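Molybdopterin synthase catalytic subunit (Helicobacter pylori, PDB 3RPF) probably converts precursor Z into molybdopterin by building in two sulfur atoms, supplied by the small sulfur-carrier subunit MoaD, to form the dithiolene group. Local coordinates at residues K19-E24 against K77-L82. Numbering follows the deposited sequence.
Sequences KAYQEE and KMAHSL
The ring of Y21 meets K77 obliquely, with CE1 of Y21 4.0 Å from CD of K77. At the edge of the ring, in its plane, a water lies a short 2.5 Å from OH of Y21. The water also lies 2.9 Å from O of M78 and can donate to it, probably linking phenol and strand. OH of Y21 itself stays 4.0 Å from O of M78. The carboxylate of E24 receives the amine of K77 in a salt bridge. NZ of K77 lies 2.8 Å from OE1 of E24, on its syn side and 19° out of the carboxylate plane. A weak bond of 3.1 Å joins NZ of K77 to OE2 of E24. The side chains of E24 and K77, both extended beyond CG, come from opposite directions. With CG of E24 anti to the backbone N (chi1 -174°), its carboxylate meets this amine. K28 makes a second salt bridge to OE2 of E24, so two lysines share this acid. Y21 also packs on L93 and V95 of adjacent strand 90-98 and F33 of strand 32-39. Segments 19-24 and 77-82 run nearly antiparallel where helix 14-27 packs on the mixed sheet of the alpha/beta hammerhead fold of MoaE.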
loop_
_atom_site.group_PDB
_atom_site.type_symbol
_atom_site.label_atom_id
_atom_site.label_comp_id
_atom_site.label_asym_id
_atom_site.label_seq_id
_atom_site.Cartn_x
_atom_site.Cartn_y
_atom_site.Cartn_z
ATOM N N LYS A 19 -2.756 -14.967 -1.947
ATOM C CA LYS A 19 -2.436 -16.115 -1.112
ATOM C C LYS A 19 -0.984 -16.530 -1.305
ATOM O O LYS A 19 -0.258 -16.730 -0.333
ATOM C CB LYS A 19 -3.361 -17.291 -1.433
ATOM C CG LYS A 19 -2.885 -18.638 -0.887
ATOM C CD LYS A 19 -3.414 -19.796 -1.743
ATOM C CE LYS A 19 -3.024 -21.159 -1.173
ATOM N NZ LYS A 19 -3.365 -22.274 -2.107
ATOM N N ALA A 20 -0.560 -16.657 -2.561
ATOM C CA ALA A 20 0.811 -17.067 -2.857
ATOM C C ALA A 20 1.807 -16.058 -2.325
ATOM O O ALA A 20 2.840 -16.423 -1.761
ATOM C CB ALA A 20 1.010 -17.262 -4.357
ATOM N N TYR A 21 1.513 -14.778 -2.516
ATOM C CA TYR A 21 2.442 -13.750 -2.058
ATOM C C TYR A 21 2.604 -13.797 -0.537
ATOM O O TYR A 21 3.718 -13.686 -0.022
ATOM C CB TYR A 21 1.965 -12.370 -2.498
ATOM C CG TYR A 21 2.128 -12.097 -3.975
ATOM C CD1 TYR A 21 3.176 -12.658 -4.701
ATOM C CD2 TYR A 21 1.233 -11.275 -4.648
ATOM C CE1 TYR A 21 3.327 -12.397 -6.062
ATOM C CE2 TYR A 21 1.375 -11.013 -6.005
ATOM C CZ TYR A 21 2.425 -11.576 -6.705
ATOM O OH TYR A 21 2.560 -11.311 -8.056
ATOM N N GLN A 22 1.495 -13.964 0.173
ATOM C CA GLN A 22 1.523 -13.993 1.631
ATOM C C GLN A 22 2.308 -15.178 2.136
ATOM O O GLN A 22 3.095 -15.050 3.067
ATOM C CB GLN A 22 0.108 -14.054 2.207
ATOM C CG GLN A 22 -0.447 -12.715 2.609
ATOM C CD GLN A 22 -1.913 -12.801 2.950
ATOM O OE1 GLN A 22 -2.770 -12.798 2.060
ATOM N NE2 GLN A 22 -2.216 -12.900 4.241
ATOM N N GLU A 23 2.077 -16.338 1.531
ATOM C CA GLU A 23 2.820 -17.536 1.891
ATOM C C GLU A 23 4.314 -17.283 1.742
ATOM O O GLU A 23 5.109 -17.702 2.580
ATOM C CB GLU A 23 2.372 -18.725 1.045
ATOM C CG GLU A 23 0.939 -19.162 1.335
ATOM C CD GLU A 23 0.497 -20.338 0.486
ATOM O OE1 GLU A 23 1.146 -20.607 -0.551
ATOM O OE2 GLU A 23 -0.504 -20.994 0.857
ATOM N N GLU A 24 4.696 -16.582 0.681
ATOM C CA GLU A 24 6.093 -16.211 0.504
ATOM C C GLU A 24 6.535 -15.296 1.644
ATOM O O GLU A 24 7.616 -15.467 2.201
ATOM C CB GLU A 24 6.318 -15.532 -0.852
ATOM C CG GLU A 24 7.790 -15.245 -1.164
ATOM C CD GLU A 24 7.982 -14.589 -2.526
ATOM O OE1 GLU A 24 7.095 -14.746 -3.393
ATOM O OE2 GLU A 24 9.018 -13.916 -2.735
ATOM N N LYS A 77 7.058 -7.664 -6.546
ATOM C CA LYS A 77 6.543 -8.437 -7.684
ATOM C C LYS A 77 5.254 -7.841 -8.180
ATOM O O LYS A 77 4.584 -7.088 -7.454
ATOM C CB LYS A 77 6.312 -9.893 -7.277
ATOM C CG LYS A 77 7.590 -10.566 -6.795
ATOM C CD LYS A 77 7.341 -12.008 -6.400
ATOM C CE LYS A 77 8.659 -12.694 -6.051
ATOM N NZ LYS A 77 8.466 -14.144 -5.762
HETATM N N MSE A 78 4.905 -8.158 -9.426
HETATM C CA MSE A 78 3.674 -7.644 -9.995
HETATM C C MSE A 78 3.049 -8.622 -10.985
HETATM O O MSE A 78 3.702 -9.569 -11.469
HETATM C CB MSE A 78 3.938 -6.307 -10.694
HETATM C CG MSE A 78 4.792 -6.452 -11.961
HETATM SE SE MSE A 78 4.699 -4.874 -13.112
HETATM C CE MSE A 78 2.940 -5.200 -13.869
ATOM N N ALA A 79 1.775 -8.388 -11.272
ATOM C CA ALA A 79 1.061 -9.132 -12.295
ATOM C C ALA A 79 0.170 -8.137 -12.992
ATOM O O ALA A 79 -0.292 -7.180 -12.374
ATOM C CB ALA A 79 0.217 -10.224 -11.675
ATOM N N HIS A 80 -0.080 -8.356 -14.277
ATOM C CA HIS A 80 -0.924 -7.443 -15.030
ATOM C C HIS A 80 -1.685 -8.234 -16.076
ATOM O O HIS A 80 -1.161 -9.212 -16.616
ATOM C CB HIS A 80 -0.080 -6.345 -15.691
ATOM C CG HIS A 80 -0.862 -5.127 -16.060
ATOM N ND1 HIS A 80 -1.823 -5.125 -17.050
ATOM C CD2 HIS A 80 -0.841 -3.861 -15.562
ATOM C CE1 HIS A 80 -2.361 -3.923 -17.145
ATOM N NE2 HIS A 80 -1.779 -3.138 -16.252
ATOM N N SER A 81 -2.922 -7.824 -16.348
ATOM C CA SER A 81 -3.739 -8.471 -17.370
ATOM C C SER A 81 -3.326 -8.079 -18.785
ATOM O O SER A 81 -2.858 -6.966 -19.020
ATOM C CB SER A 81 -5.203 -8.097 -17.176
ATOM O OG SER A 81 -5.728 -8.638 -15.973
ATOM N N LEU A 82 -3.520 -9.004 -19.722
ATOM C CA LEU A 82 -3.386 -8.723 -21.152
ATOM C C LEU A 82 -4.743 -8.985 -21.792
ATOM O O LEU A 82 -5.392 -9.992 -21.488
ATOM C CB LEU A 82 -2.322 -9.627 -21.781
ATOM C CG LEU A 82 -2.063 -9.457 -23.288
ATOM C CD1 LEU A 82 -1.418 -8.107 -23.570
ATOM C CD2 LEU A 82 -1.184 -10.590 -23.827
HETATM O O HOH W 1 4.323 -11.860 -9.783
#